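Local coordinates for protein cellulose 1,4-beta-cellobiosidase (Thermobifida fusca, PDB 4JJJ) that probably hydrolyses cellulose to cellobiose, this chain being the glycoside hydrolase family 48 catalytic module of a larger cellobiohydrolase, at residues A[180-183]-A[184-187]; A[259-262]-A[263-266]; A[412-415]-A[416-419]; A[496-499]-A[500-503]; A[516-519]-A[520-523]. The protein carries 1 engineered substitution. One frame throughout, in Å; residues are numbered along the deposited sequence.

Followed from the N terminus, the five contacts come in series; none nests in or crosses another, because each joins residues adjacent in sequence. Contact 1 closes a calcium-binding turn in the loop between strands 170-173 and 189-190. Contact 2 finishes helix 250-263 and runs into a 3-10 turn. Contacts 3, 4 and 5 begin helices 416-432, 499-516 and 519-533 of the (alpha/alpha)6 fold. Contacts 3 and 4 touch, Phe415 CD2 lying 3.7 Å from Val501 CG1, and both reach the same glucose. Contact 5 follows at the far end of helix 499-516, its centre about 42 Å from that of contact 1.

Contact 1. Residues A[180-183]-A[184-187]. With CA (calcium ion), chain E.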
loop_
_atom_site.group_PDB
_atom_site.type_symbol
_atom_site.label_atom_id
_atom_site.label_comp_id
_atom_site.label_asym_id
_atom_site.label_seq_id
_atom_site.Cartn_x
_atom_site.Cartn_y
_atom_site.Cartn_z
ATOM N N ARG A 180 -1.851 -9.604 -14.220
ATOM C CA ARG A 180 -1.398 -10.965 -14.097
ATOM C C ARG A 180 0.058 -10.994 -13.783
ATOM O O ARG A 180 0.627 -12.045 -13.721
ATOM C CB ARG A 180 -1.738 -11.733 -15.413
ATOM C CG ARG A 180 -3.209 -12.113 -15.448
ATOM C CD ARG A 180 -3.505 -13.116 -16.569
ATOM N NE ARG A 180 -2.869 -14.384 -16.378
ATOM C CZ ARG A 180 -3.043 -15.433 -17.193
ATOM N NH1 ARG A 180 -3.873 -15.332 -18.247
ATOM N NH2 ARG A 180 -2.392 -16.570 -16.968
ATOM N N GLU A 181 0.671 -9.843 -13.617
ATOM C CA GLU A 181 2.117 -9.834 -13.314
ATOM C C GLU A 181 2.233 -9.856 -11.752
ATOM O O GLU A 181 2.079 -8.806 -11.111
ATOM C CB GLU A 181 2.793 -8.614 -13.903
ATOM C CG GLU A 181 4.280 -8.574 -13.644
ATOM C CD GLU A 181 4.915 -7.264 -13.932
ATOM O OE1 GLU A 181 4.351 -6.168 -13.543
ATOM O OE2 GLU A 181 5.961 -7.192 -14.695
ATOM N N SER A 182 2.549 -11.021 -11.196
ATOM C CA SER A 182 2.773 -11.160 -9.769
ATOM C C SER A 182 4.179 -10.645 -9.353
ATOM O O SER A 182 5.007 -10.229 -10.166
ATOM C CB SER A 182 2.688 -12.578 -9.448
ATOM O OG SER A 182 3.915 -13.293 -9.742
ATOM N N VAL A 183 4.382 -10.625 -8.023
ATOM C CA VAL A 183 5.702 -10.250 -7.423
ATOM C C VAL A 183 6.819 -11.065 -8.021
ATOM O O VAL A 183 7.988 -10.664 -8.071
ATOM C CB VAL A 183 5.600 -10.411 -5.883
ATOM C CG1 VAL A 183 5.340 -11.863 -5.507
ATOM C CG2 VAL A 183 6.800 -9.764 -5.194
ATOM N N TRP A 184 6.496 -12.301 -8.476
ATOM C CA TRP A 184 7.494 -13.262 -9.049
ATOM C C TRP A 184 7.849 -12.946 -10.490
ATOM O O TRP A 184 8.797 -13.535 -10.986
ATOM C CB TRP A 184 6.978 -14.664 -8.974
ATOM C CG TRP A 184 6.651 -15.099 -7.617
ATOM C CD1 TRP A 184 5.432 -14.985 -7.002
ATOM C CD2 TRP A 184 7.575 -15.473 -6.623
ATOM N NE1 TRP A 184 5.539 -15.403 -5.672
ATOM C CE2 TRP A 184 6.855 -15.700 -5.421
ATOM C CE3 TRP A 184 8.935 -15.733 -6.641
ATOM C CZ2 TRP A 184 7.499 -16.094 -4.224
ATOM C CZ3 TRP A 184 9.559 -16.134 -5.468
ATOM C CH2 TRP A 184 8.856 -16.341 -4.309
ATOM N N GLU A 185 7.077 -12.054 -11.145
ATOM C CA GLU A 185 7.095 -11.903 -12.622
ATOM C C GLU A 185 7.512 -10.561 -13.104
ATOM O O GLU A 185 7.411 -10.289 -14.276
ATOM C CB GLU A 185 5.723 -12.309 -13.168
ATOM C CG GLU A 185 5.361 -13.808 -12.975
ATOM C CD GLU A 185 3.929 -14.126 -13.179
ATOM O OE1 GLU A 185 3.087 -13.397 -12.673
ATOM O OE2 GLU A 185 3.580 -15.120 -13.805
ATOM N N THR A 186 8.033 -9.688 -12.216
ATOM C CA THR A 186 8.437 -8.329 -12.556
ATOM C C THR A 186 9.926 -8.313 -12.955
ATOM O O THR A 186 10.692 -9.240 -12.653
ATOM C CB THR A 186 8.343 -7.407 -11.310
ATOM O OG1 THR A 186 9.219 -7.999 -10.279
ATOM C CG2 THR A 186 6.882 -7.344 -10.837
ATOM N N ILE A 187 10.321 -7.233 -13.593
ATOM C CA ILE A 187 11.727 -6.919 -13.870
ATOM C C ILE A 187 11.996 -5.593 -13.090
ATOM O O ILE A 187 11.587 -4.498 -13.492
ATOM C CB ILE A 187 12.029 -6.790 -15.391
ATOM C CG1 ILE A 187 11.667 -8.104 -16.083
ATOM C CG2 ILE A 187 13.458 -6.322 -15.549
ATOM C CD1 ILE A 187 11.586 -7.956 -17.572
HETATM CA CA CA E . 1.092 -14.358 -13.537
HETATM O O HOH W 1 -1.351 -14.838 -13.887
HETATM O O HOH W 2 8.154 -5.500 -14.280
HETATM O O HOH W 3 8.768 -8.073 -7.679
HETATM O O HOH W 4 1.289 -14.251 -15.869
#
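Ser182 and Glu185 are joined by three hydrogen bonds. Backbone to backbone, Glu185 N donates to Ser182 O at 2.9 Å, closing a type I beta turn. The other two converge on one carboxylate oxygen: Ser182 N reaches Glu185 OE1 at 2.8 Å, nearly straight (169°) and on the anti lone pair, while Ser182 OG donates to the same OE1 from above the carboxylate plane. With chi1 at 81°, OG sits between its own N and carbonyl carbon, where it also accepts from Trp184 N at 3.0 Å. An alanine here is likely to leave Glu185 OE1 with one donor fewer and Trp184 N without this acceptor.

Metal bonds use the same carboxylate. Glu185 holds the calcium ion through both oxygens, OE1 at 2.4 Å and OE2 at 2.6 Å, and Arg180 O adds a third bond at 2.4 Å. Two waters, Asp408 and Glu560 complete the sphere.

Apolar packing is modest: Val183 CG1 makes a CH-pi contact over the five-membered ring of Trp184, 3.8 Å from its centroid. Separately, the Thr186 methyl CG2 lies against the Glu181 carboxylate, the two side chains crossing at about a right angle. That carboxylate is held mainly by Gln176 and Arg177.

The turn belongs to the loop linking antiparallel strands 170-173 and 189-190, with the Trp184 indole meeting Phe584.

Contact 2. Residues A[259-262]-A[263-266]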
loop_
_atom_site.group_PDB
_atom_site.type_symbol
_atom_site.label_atom_id
_atom_site.label_comp_id
_atom_site.label_asym_id
_atom_site.label_seq_id
_atom_site.Cartn_x
_atom_site.Cartn_y
_atom_site.Cartn_z
ATOM N N MET A 259 0.598 16.509 2.340
ATOM C CA MET A 259 0.530 15.198 1.826
ATOM C C MET A 259 -0.893 14.779 1.407
ATOM O O MET A 259 -1.103 14.200 0.336
ATOM C CB MET A 259 1.143 14.222 2.823
ATOM C CG MET A 259 1.148 12.787 2.332
ATOM S SD MET A 259 2.115 11.679 3.356
ATOM C CE MET A 259 3.748 12.115 2.834
ATOM N N GLY A 260 -1.813 15.081 2.277
ATOM C CA GLY A 260 -3.229 14.788 2.055
ATOM C C GLY A 260 -3.777 15.540 0.850
ATOM O O GLY A 260 -4.667 15.069 0.138
ATOM N N ASP A 261 -3.309 16.771 0.670
ATOM C CA ASP A 261 -3.728 17.606 -0.515
ATOM C C ASP A 261 -3.322 16.934 -1.781
ATOM O O ASP A 261 -4.115 16.806 -2.717
ATOM C CB ASP A 261 -3.135 19.011 -0.337
ATOM C CG ASP A 261 -4.012 20.085 -0.841
ATOM O OD1 ASP A 261 -5.080 19.786 -1.441
ATOM O OD2 ASP A 261 -3.719 21.235 -0.440
ATOM N N TYR A 262 -2.053 16.494 -1.903
ATOM C CA TYR A 262 -1.574 15.780 -3.094
ATOM C C TYR A 262 -2.191 14.418 -3.267
ATOM O O TYR A 262 -2.338 13.924 -4.366
ATOM C CB TYR A 262 -0.068 15.647 -3.061
ATOM C CG TYR A 262 0.608 17.017 -3.393
ATOM C CD1 TYR A 262 0.922 17.351 -4.699
ATOM C CD2 TYR A 262 0.975 17.885 -2.392
ATOM C CE1 TYR A 262 1.455 18.566 -4.978
ATOM C CE2 TYR A 262 1.488 19.160 -2.676
ATOM C CZ TYR A 262 1.768 19.454 -3.996
ATOM O OH TYR A 262 2.332 20.718 -4.306
ATOM N N LEU A 263 -2.559 13.807 -2.152
ATOM C CA LEU A 263 -3.169 12.433 -2.159
ATOM C C LEU A 263 -4.487 12.441 -2.882
ATOM O O LEU A 263 -5.017 11.382 -3.311
ATOM C CB LEU A 263 -3.361 11.947 -0.731
ATOM C CG LEU A 263 -3.858 10.521 -0.484
ATOM C CD1 LEU A 263 -2.981 9.589 -1.265
ATOM C CD2 LEU A 263 -3.824 10.269 1.058
ATOM N N ARG A 264 -5.066 13.639 -3.036
ATOM C CA ARG A 264 -6.253 13.678 -3.925
ATOM C C ARG A 264 -6.050 13.114 -5.325
ATOM O O ARG A 264 -7.002 12.734 -5.950
ATOM C CB ARG A 264 -6.860 15.101 -4.034
ATOM C CG ARG A 264 -7.303 15.697 -2.681
ATOM C CD ARG A 264 -7.920 17.079 -2.781
ATOM N NE ARG A 264 -6.926 18.008 -3.211
ATOM C CZ ARG A 264 -7.156 19.183 -3.860
ATOM N NH1 ARG A 264 -8.348 19.494 -4.330
ATOM N NH2 ARG A 264 -6.126 19.966 -4.091
ATOM N N TYR A 265 -4.857 13.102 -5.836
ATOM C CA TYR A 265 -4.601 12.456 -7.158
ATOM C C TYR A 265 -5.114 11.018 -7.167
ATOM O O TYR A 265 -5.582 10.528 -8.216
ATOM C CB TYR A 265 -3.090 12.463 -7.512
ATOM C CG TYR A 265 -2.739 13.665 -8.288
ATOM C CD1 TYR A 265 -3.111 13.796 -9.624
ATOM C CD2 TYR A 265 -2.028 14.667 -7.685
ATOM C CE1 TYR A 265 -2.775 14.926 -10.366
ATOM C CE2 TYR A 265 -1.710 15.828 -8.376
ATOM C CZ TYR A 265 -2.037 15.955 -9.736
ATOM O OH TYR A 265 -1.787 17.119 -10.473
ATOM N N ALA A 266 -5.111 10.291 -6.018
ATOM C CA ALA A 266 -5.635 8.941 -5.950
ATOM C C ALA A 266 -7.165 8.855 -6.184
ATOM O O ALA A 266 -7.654 7.766 -6.402
ATOM C CB ALA A 266 -5.258 8.314 -4.602
#
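Asp261 and Arg264 run side by side at the end of a helix and meet through two different oxygens. The carboxylate supplies a salt bridge, Asp261 OD1 to Arg264 NH2 at 2.9 Å, with the two flat groups 38° apart. The backbone supplies the other grip: Arg264 NE donates to Asp261 O at 3.1 Å, nearly straight (166°), in the carbonyl plane and on a lone pair. A bend at chi3 (-66°) folds the guanidinium back over the preceding turn to reach both.

Behind this pair the backbone changes its pitch. Leu263 N still bonds four residues back to Met259 O at 2.9 Å, whereas Tyr265 N bonds three back to Tyr262 O at 3.0 Å; Arg264 N adds a weak bond to Asp261 O. The spacing is that of an alpha helix tightening into a 3-10 turn.

Further out, Asp351 and Glu133 share the charge of Arg264, and Asp261 OD2 is bonded by Tyr138. Tyr265 OH is engaged by Asp128.

All of this is buried: helix 131-138 packs on Asp261, Tyr262 and Arg264, helix 348-365 presents Trp352 to Leu263 and Arg264, and helix 223-242 lies against Met259 and Leu263.

Contact 3. Residues A[412-415]-A[416-419]; sequences NNWF and GFQV. With BGC (beta-D-glucopyranose), chain B; BGC (beta-D-glucopyranose), chain C.
Trp414 holds CG opposite its backbone N (chi1 -176°), which lays the indole over Gly416, while Phe417, with CG opposite its carbonyl carbon (chi1 -82°), turns its ring toward the indole rim. Gly416 CA sits 3.3 Å from the centroid of the Trp414 six-membered ring and almost on its normal, a close CH-pi contact. A beta-carbon at this glycine would run into the indole. The indole of Trp414 turns its edge to the face of Phe417, CE3 lying 3.8 Å from Phe417 CD2, and the planes at 79° make this a T-shaped pair.

The other face of the indole looks onto bound sugar, so Trp414 is an aromatic platform in the glycan pocket at the start of helix 416-432, one of the helices of the (alpha/alpha)6 fold. The chain B glucose lies across it, C2 coming 3.5 Å from Trp414 NE1, and the chain C glucose reaches the rim, its C5 3.6 Å from Trp414 CZ3. Phe417 CZ approaches C6 of that second sugar, and the Phe417 side chain lies near the engineered Asn224, which replaces the predicted nucleophile.

Behind the platform, Phe415 packs across Gln418 and Val419, with CE2 at 3.6 Å from Val419 CG1. The first helical turn is pinned by Phe417 N to Trp414 O at 3.3 Å. Gln418 OE1 is bonded by Ile373 N, and Gln418 NE2 donates to a water 2.8 Å away that also lies beside Asn412 OD1 and Trp414 O.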
loop_
_atom_site.group_PDB
_atom_site.type_symbol
_atom_site.label_atom_id
_atom_site.label_comp_id
_atom_site.label_asym_id
_atom_site.label_seq_id
_atom_site.Cartn_x
_atom_site.Cartn_y
_atom_site.Cartn_z
ATOM N N ASN A 412 -7.986 -9.243 -2.963
ATOM C CA ASN A 412 -8.769 -9.212 -1.748
ATOM C C ASN A 412 -8.920 -10.565 -1.031
ATOM O O ASN A 412 -9.719 -10.730 -0.096
ATOM C CB ASN A 412 -10.178 -8.569 -1.948
ATOM C CG ASN A 412 -10.769 -8.064 -0.684
ATOM O OD1 ASN A 412 -10.085 -7.471 0.184
ATOM N ND2 ASN A 412 -12.122 -8.270 -0.560
ATOM N N ASN A 413 -8.101 -11.547 -1.389
ATOM C CA ASN A 413 -8.131 -12.832 -0.688
ATOM C C ASN A 413 -7.394 -12.756 0.681
ATOM O O ASN A 413 -7.564 -13.585 1.545
ATOM C CB ASN A 413 -7.538 -13.861 -1.588
ATOM C CG ASN A 413 -8.484 -14.275 -2.718
ATOM O OD1 ASN A 413 -9.518 -13.656 -2.973
ATOM N ND2 ASN A 413 -8.090 -15.334 -3.435
ATOM N N TRP A 414 -6.484 -11.785 0.850
ATOM C CA TRP A 414 -5.757 -11.656 2.182
ATOM C C TRP A 414 -6.585 -11.005 3.209
ATOM O O TRP A 414 -7.044 -9.857 3.012
ATOM C CB TRP A 414 -4.539 -10.806 1.902
ATOM C CG TRP A 414 -3.661 -10.684 3.125
ATOM C CD1 TRP A 414 -3.226 -11.717 3.939
ATOM C CD2 TRP A 414 -3.034 -9.484 3.607
ATOM N NE1 TRP A 414 -2.445 -11.217 4.942
ATOM C CE2 TRP A 414 -2.299 -9.852 4.765
ATOM C CE3 TRP A 414 -3.120 -8.147 3.254
ATOM C CZ2 TRP A 414 -1.583 -8.902 5.479
ATOM C CZ3 TRP A 414 -2.423 -7.233 3.950
ATOM C CH2 TRP A 414 -1.663 -7.603 5.073
ATOM N N PHE A 415 -6.821 -11.714 4.315
ATOM C CA PHE A 415 -7.549 -11.168 5.454
ATOM C C PHE A 415 -6.929 -9.918 6.050
ATOM O O PHE A 415 -7.685 -9.158 6.659
ATOM C CB PHE A 415 -7.779 -12.217 6.520
ATOM C CG PHE A 415 -8.539 -11.766 7.710
ATOM C CD1 PHE A 415 -9.943 -11.699 7.728
ATOM C CD2 PHE A 415 -7.869 -11.401 8.837
ATOM C CE1 PHE A 415 -10.657 -11.314 8.842
ATOM C CE2 PHE A 415 -8.551 -10.988 9.962
ATOM C CZ PHE A 415 -9.961 -10.971 9.974
ATOM N N GLY A 416 -5.663 -9.722 5.840
ATOM C CA GLY A 416 -5.024 -8.502 6.356
ATOM C C GLY A 416 -5.729 -7.243 5.925
ATOM O O GLY A 416 -5.814 -6.278 6.688
ATOM N N PHE A 417 -6.252 -7.174 4.697
ATOM C CA PHE A 417 -6.866 -5.944 4.288
ATOM C C PHE A 417 -8.160 -5.677 5.036
ATOM O O PHE A 417 -8.574 -4.545 5.224
ATOM C CB PHE A 417 -7.145 -6.005 2.791
ATOM C CG PHE A 417 -5.999 -5.683 1.898
ATOM C CD1 PHE A 417 -5.241 -4.527 2.077
ATOM C CD2 PHE A 417 -5.631 -6.577 0.937
ATOM C CE1 PHE A 417 -4.179 -4.215 1.188
ATOM C CE2 PHE A 417 -4.591 -6.282 0.105
ATOM C CZ PHE A 417 -3.885 -5.117 0.224
ATOM N N GLN A 418 -8.819 -6.750 5.512
ATOM C CA GLN A 418 -10.047 -6.607 6.328
ATOM C C GLN A 418 -9.753 -5.796 7.571
ATOM O O GLN A 418 -10.434 -4.801 7.866
ATOM C CB GLN A 418 -10.621 -7.909 6.818
ATOM C CG GLN A 418 -11.131 -8.874 5.748
ATOM C CD GLN A 418 -12.269 -8.325 5.005
ATOM O OE1 GLN A 418 -13.330 -7.908 5.613
ATOM N NE2 GLN A 418 -12.148 -8.261 3.675
ATOM N N VAL A 419 -8.668 -6.165 8.291
ATOM C CA VAL A 419 -8.289 -5.484 9.553
ATOM C C VAL A 419 -7.641 -4.167 9.305
ATOM O O VAL A 419 -7.818 -3.232 10.125
ATOM C CB VAL A 419 -7.546 -6.428 10.484
ATOM C CG1 VAL A 419 -8.472 -7.501 11.035
ATOM C CG2 VAL A 419 -6.331 -7.068 9.856
HETATM C C2 BGC B . 0.100 -12.453 2.819
HETATM C C3 BGC B . 0.888 -11.261 2.287
HETATM C C4 BGC B . 1.485 -10.441 3.450
HETATM C C5 BGC B . 2.182 -11.267 4.549
HETATM C C6 BGC B . 2.456 -10.470 5.827
HETATM C C1 BGC B . 0.897 -13.217 3.849
HETATM O O1 BGC B . 0.023 -14.284 4.344
HETATM O O2 BGC B . -0.196 -13.255 1.627
HETATM O O3 BGC B . 0.060 -10.424 1.473
HETATM O O4 BGC B . 2.437 -9.480 2.991
HETATM O O5 BGC B . 1.357 -12.368 4.929
HETATM O O6 BGC B . 1.282 -10.060 6.480
HETATM C C2 BGC C . 3.176 -7.241 2.876
HETATM C C3 BGC C . 2.762 -5.772 2.838
HETATM C C4 BGC C . 1.611 -5.561 1.811
HETATM C C5 BGC C . 0.479 -6.605 1.981
HETATM C C6 BGC C . -0.526 -6.486 0.860
HETATM C C1 BGC C . 1.987 -8.158 3.090
HETATM O O2 BGC C . 4.083 -7.455 3.950
HETATM O O3 BGC C . 3.942 -4.998 2.510
HETATM O O4 BGC C . 1.107 -4.220 1.968
HETATM O O5 BGC C . 1.073 -7.909 2.004
HETATM O O6 BGC C . 0.096 -6.652 -0.400
HETATM O O HOH W 5 -9.580 -8.756 2.622
#

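Contact 4. Residues A[496-499]-A[500-503]. With BGC (beta-D-glucopyranose), chain B; GLC (alpha-D-glucopyranose), chain D.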
loop_
_atom_site.group_PDB
_atom_site.type_symbol
_atom_site.label_atom_id
_atom_site.label_comp_id
_atom_site.label_asym_id
_atom_site.label_seq_id
_atom_site.Cartn_x
_atom_site.Cartn_y
_atom_site.Cartn_z
ATOM N N SER A 496 -3.748 -18.483 10.154
ATOM C CA SER A 496 -2.315 -18.276 10.418
ATOM C C SER A 496 -2.115 -17.785 11.851
ATOM O O SER A 496 -3.056 -17.554 12.585
ATOM C CB SER A 496 -1.775 -17.247 9.450
ATOM O OG SER A 496 -2.029 -16.004 9.958
ATOM N N GLN A 497 -0.840 -17.573 12.158
ATOM C CA GLN A 497 -0.409 -16.829 13.326
ATOM C C GLN A 497 0.294 -15.465 12.954
ATOM O O GLN A 497 1.204 -14.997 13.625
ATOM C CB GLN A 497 0.544 -17.700 14.162
ATOM C CG GLN A 497 -0.168 -18.914 14.759
ATOM C CD GLN A 497 0.666 -19.547 15.828
ATOM O OE1 GLN A 497 1.859 -19.775 15.630
ATOM N NE2 GLN A 497 0.058 -19.879 16.949
ATOM N N ASP A 498 -0.129 -14.903 11.844
ATOM C CA ASP A 498 0.500 -13.680 11.337
ATOM C C ASP A 498 0.354 -12.607 12.415
ATOM O O ASP A 498 -0.726 -12.207 12.709
ATOM C CB ASP A 498 -0.150 -13.311 10.027
ATOM C CG ASP A 498 0.407 -12.125 9.404
ATOM O OD1 ASP A 498 0.665 -11.118 10.094
ATOM O OD2 ASP A 498 0.512 -12.084 8.130
ATOM N N VAL A 499 1.495 -12.141 12.876
ATOM C CA VAL A 499 1.467 -11.293 14.097
ATOM C C VAL A 499 0.968 -9.878 13.744
ATOM O O VAL A 499 0.435 -9.195 14.617
ATOM C CB VAL A 499 2.782 -11.276 14.871
ATOM C CG1 VAL A 499 3.103 -12.718 15.330
ATOM C CG2 VAL A 499 3.923 -10.685 14.043
ATOM N N GLY A 500 1.226 -9.448 12.512
ATOM C CA GLY A 500 0.796 -8.124 12.039
ATOM C C GLY A 500 -0.728 -8.096 11.961
ATOM O O GLY A 500 -1.416 -7.161 12.438
ATOM N N VAL A 501 -1.280 -9.117 11.324
ATOM C CA VAL A 501 -2.720 -9.244 11.162
ATOM C C VAL A 501 -3.355 -9.361 12.560
ATOM O O VAL A 501 -4.369 -8.780 12.831
ATOM C CB VAL A 501 -3.061 -10.496 10.309
ATOM C CG1 VAL A 501 -4.566 -10.796 10.406
ATOM C CG2 VAL A 501 -2.595 -10.279 8.913
ATOM N N THR A 502 -2.732 -10.136 13.408
ATOM C CA THR A 502 -3.186 -10.328 14.778
ATOM C C THR A 502 -3.312 -8.992 15.494
ATOM O O THR A 502 -4.305 -8.713 16.129
ATOM C CB THR A 502 -2.327 -11.352 15.535
ATOM O OG1 THR A 502 -2.412 -12.617 14.839
ATOM C CG2 THR A 502 -2.791 -11.517 16.986
ATOM N N ALA A 503 -2.274 -8.188 15.439
ATOM C CA ALA A 503 -2.275 -6.903 16.151
ATOM C C ALA A 503 -3.347 -5.963 15.613
ATOM O O ALA A 503 -4.016 -5.303 16.392
ATOM C CB ALA A 503 -0.891 -6.346 16.079
HETATM C C2 BGC B . 0.100 -12.453 2.819
HETATM C C3 BGC B . 0.888 -11.261 2.287
HETATM C C4 BGC B . 1.485 -10.441 3.450
HETATM C C5 BGC B . 2.182 -11.267 4.549
HETATM C C6 BGC B . 2.456 -10.470 5.827
HETATM C C1 BGC B . 0.897 -13.217 3.849
HETATM O O1 BGC B . 0.023 -14.284 4.344
HETATM O O2 BGC B . -0.196 -13.255 1.627
HETATM O O3 BGC B . 0.060 -10.424 1.473
HETATM O O4 BGC B . 2.437 -9.480 2.991
HETATM O O5 BGC B . 1.357 -12.368 4.929
HETATM O O6 BGC B . 1.282 -10.060 6.480
HETATM C C1 GLC D . 1.321 -13.327 3.994
HETATM C C2 GLC D . 0.545 -12.704 2.904
HETATM C C3 GLC D . 1.290 -11.461 2.350
HETATM C C4 GLC D . 1.593 -10.466 3.476
HETATM C C5 GLC D . 2.307 -11.258 4.576
HETATM C C6 GLC D . 2.608 -10.496 5.833
HETATM O O1 GLC D . 2.476 -13.699 3.353
HETATM O O2 GLC D . 0.493 -13.657 1.754
HETATM O O3 GLC D . 0.577 -10.865 1.278
HETATM O O4 GLC D . 2.510 -9.459 2.999
HETATM O O5 GLC D . 1.495 -12.354 5.003
HETATM O O6 GLC D . 1.410 -10.120 6.417
#
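Asp498 caps helix 499-516 and at the same time belongs to the glycan pocket, each carboxylate oxygen serving one of these roles. OD1 turns to the helix: it accepts from Val501 N at 3.0 Å along an almost straight N-H (174°), the donor standing above the carboxylate plane. Gly500 N approaches the same oxygen but at a bent 121°, a weak bond. With CG opposite the backbone N (chi1 -179°), the carboxylate is swung over these first amides of the helix. OD2 faces the sugar instead, 2.7 Å from O6 of the chain B glucose; the alpha anomer modelled in the same place puts its O6 at nearly the same spot.

The backbone carbonyl of Asp498 is equally occupied. Thr502 N donates to Asp498 O at 3.0 Å, and Thr502 OG1 adds a shorter bond of 2.7 Å to that oxygen from above the carbonyl plane. Ala503 N to Val499 O carries the helical pattern on.

Val501 crosses Asp498 at about a right angle, its CG2 methyl 3.6 Å from Asp498 CG, and so flanks the carboxylate on the helix side. Upstream, Ser496 OG accepts from Asp498 N at 2.9 Å, an ST turn where the chain leaves strand 488-496.

The arrangement is that of an aspartate N-cap, the side chain accepting from the amides two and three residues on, here with its other oxygen turned to the glycan pocket.

Contact 5. Residues A[516-519]-A[520-523]; sequences SGDT and TALA
Asp518 meets Thr520 and Ala521 at the N-cap of helix 519-533, a surface helix start that follows helix 499-516 after a tight turn. Thr520 comes first: its N donates to a water 3.1 Å away, and that water gives a weak bond to Asp518 OD1. The water thus bridges one carboxylate oxygen to the second amide of the helix.

Ala521 takes the direct capping bond. Its N reaches Asp518 OD2 at 2.9 Å, meeting the oxygen nearly head-on in line with its C-O bond. The Ala521 CB methyl lies 3.3 Å from the same OD2, and from there it packs on Leu509 and Tyr512 of the preceding helix. Asp518 can reach so far because its CG lies opposite the backbone N (chi1 -167°), which carries the carboxylate forward over the helix start. A leucine in its place would probably leave Ala521 N without its cap and the bridging water without its carboxylate acceptor.

Leu522 N turns to the backbone, with a weak bond to Asp518 O at 3.4 Å, while its side chain leads off toward Ala513. Ala523 N then donates to Thr519 O at 3.0 Å, a regular bond four residues back.

The turn before the cap is shaped by Gly517, whose phi is positive at 80°, and by an ST turn in which Ser516 OG accepts from Asp518 N at 3.0 Å.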
loop_
_atom_site.group_PDB
_atom_site.type_symbol
_atom_site.label_atom_id
_atom_site.label_comp_id
_atom_site.label_asym_id
_atom_site.label_seq_id
_atom_site.Cartn_x
_atom_site.Cartn_y
_atom_site.Cartn_z
ATOM N N SER A 516 -18.475 0.766 22.039
ATOM C CA SER A 516 -19.764 0.041 22.071
ATOM C C SER A 516 -20.089 -0.571 23.435
ATOM O O SER A 516 -21.246 -0.915 23.681
ATOM C CB SER A 516 -19.770 -1.055 21.061
ATOM O OG SER A 516 -18.773 -2.032 21.350
ATOM N N GLY A 517 -19.038 -0.841 24.184
ATOM C CA GLY A 517 -19.144 -1.619 25.416
ATOM C C GLY A 517 -19.221 -3.127 25.182
ATOM O O GLY A 517 -19.557 -3.882 26.110
ATOM N N ASP A 518 -18.945 -3.601 23.959
ATOM C CA ASP A 518 -19.106 -4.973 23.605
ATOM C C ASP A 518 -18.126 -5.880 24.352
ATOM O O ASP A 518 -16.908 -5.764 24.231
ATOM C CB ASP A 518 -18.884 -5.172 22.106
ATOM C CG ASP A 518 -19.350 -6.540 21.659
ATOM O OD1 ASP A 518 -20.573 -6.749 21.521
ATOM O OD2 ASP A 518 -18.568 -7.480 21.550
ATOM N N THR A 519 -18.639 -6.763 25.190
ATOM C CA THR A 519 -17.711 -7.492 26.026
ATOM C C THR A 519 -17.015 -8.707 25.277
ATOM O O THR A 519 -15.893 -8.996 25.601
ATOM C CB THR A 519 -18.441 -8.070 27.298
ATOM O OG1 THR A 519 -19.570 -8.796 26.815
ATOM C CG2 THR A 519 -18.718 -6.932 28.236
ATOM N N THR A 520 -17.660 -9.289 24.288
ATOM C CA THR A 520 -17.072 -10.390 23.543
ATOM C C THR A 520 -15.878 -9.886 22.741
ATOM O O THR A 520 -14.823 -10.516 22.656
ATOM C CB THR A 520 -18.093 -11.028 22.615
ATOM O OG1 THR A 520 -19.270 -11.418 23.406
ATOM C CG2 THR A 520 -17.524 -12.283 21.928
ATOM N N ALA A 521 -16.064 -8.728 22.128
ATOM C CA ALA A 521 -14.976 -8.074 21.361
ATOM C C ALA A 521 -13.752 -7.833 22.241
ATOM O O ALA A 521 -12.582 -8.081 21.844
ATOM C CB ALA A 521 -15.408 -6.801 20.678
ATOM N N LEU A 522 -13.956 -7.259 23.425
ATOM C CA LEU A 522 -12.826 -6.962 24.278
ATOM C C LEU A 522 -12.149 -8.265 24.728
ATOM O O LEU A 522 -10.916 -8.326 24.759
ATOM C CB LEU A 522 -13.227 -6.195 25.528
ATOM C CG LEU A 522 -12.000 -5.752 26.402
ATOM C CD1 LEU A 522 -10.870 -5.081 25.663
ATOM C CD2 LEU A 522 -12.520 -4.880 27.536
ATOM N N ALA A 523 -12.968 -9.275 25.038
ATOM C CA ALA A 523 -12.371 -10.565 25.462
ATOM C C ALA A 523 -11.496 -11.202 24.401
ATOM O O ALA A 523 -10.399 -11.688 24.681
ATOM C CB ALA A 523 -13.406 -11.530 26.014
HETATM O O HOH W 6 -20.697 -9.061 23.772
#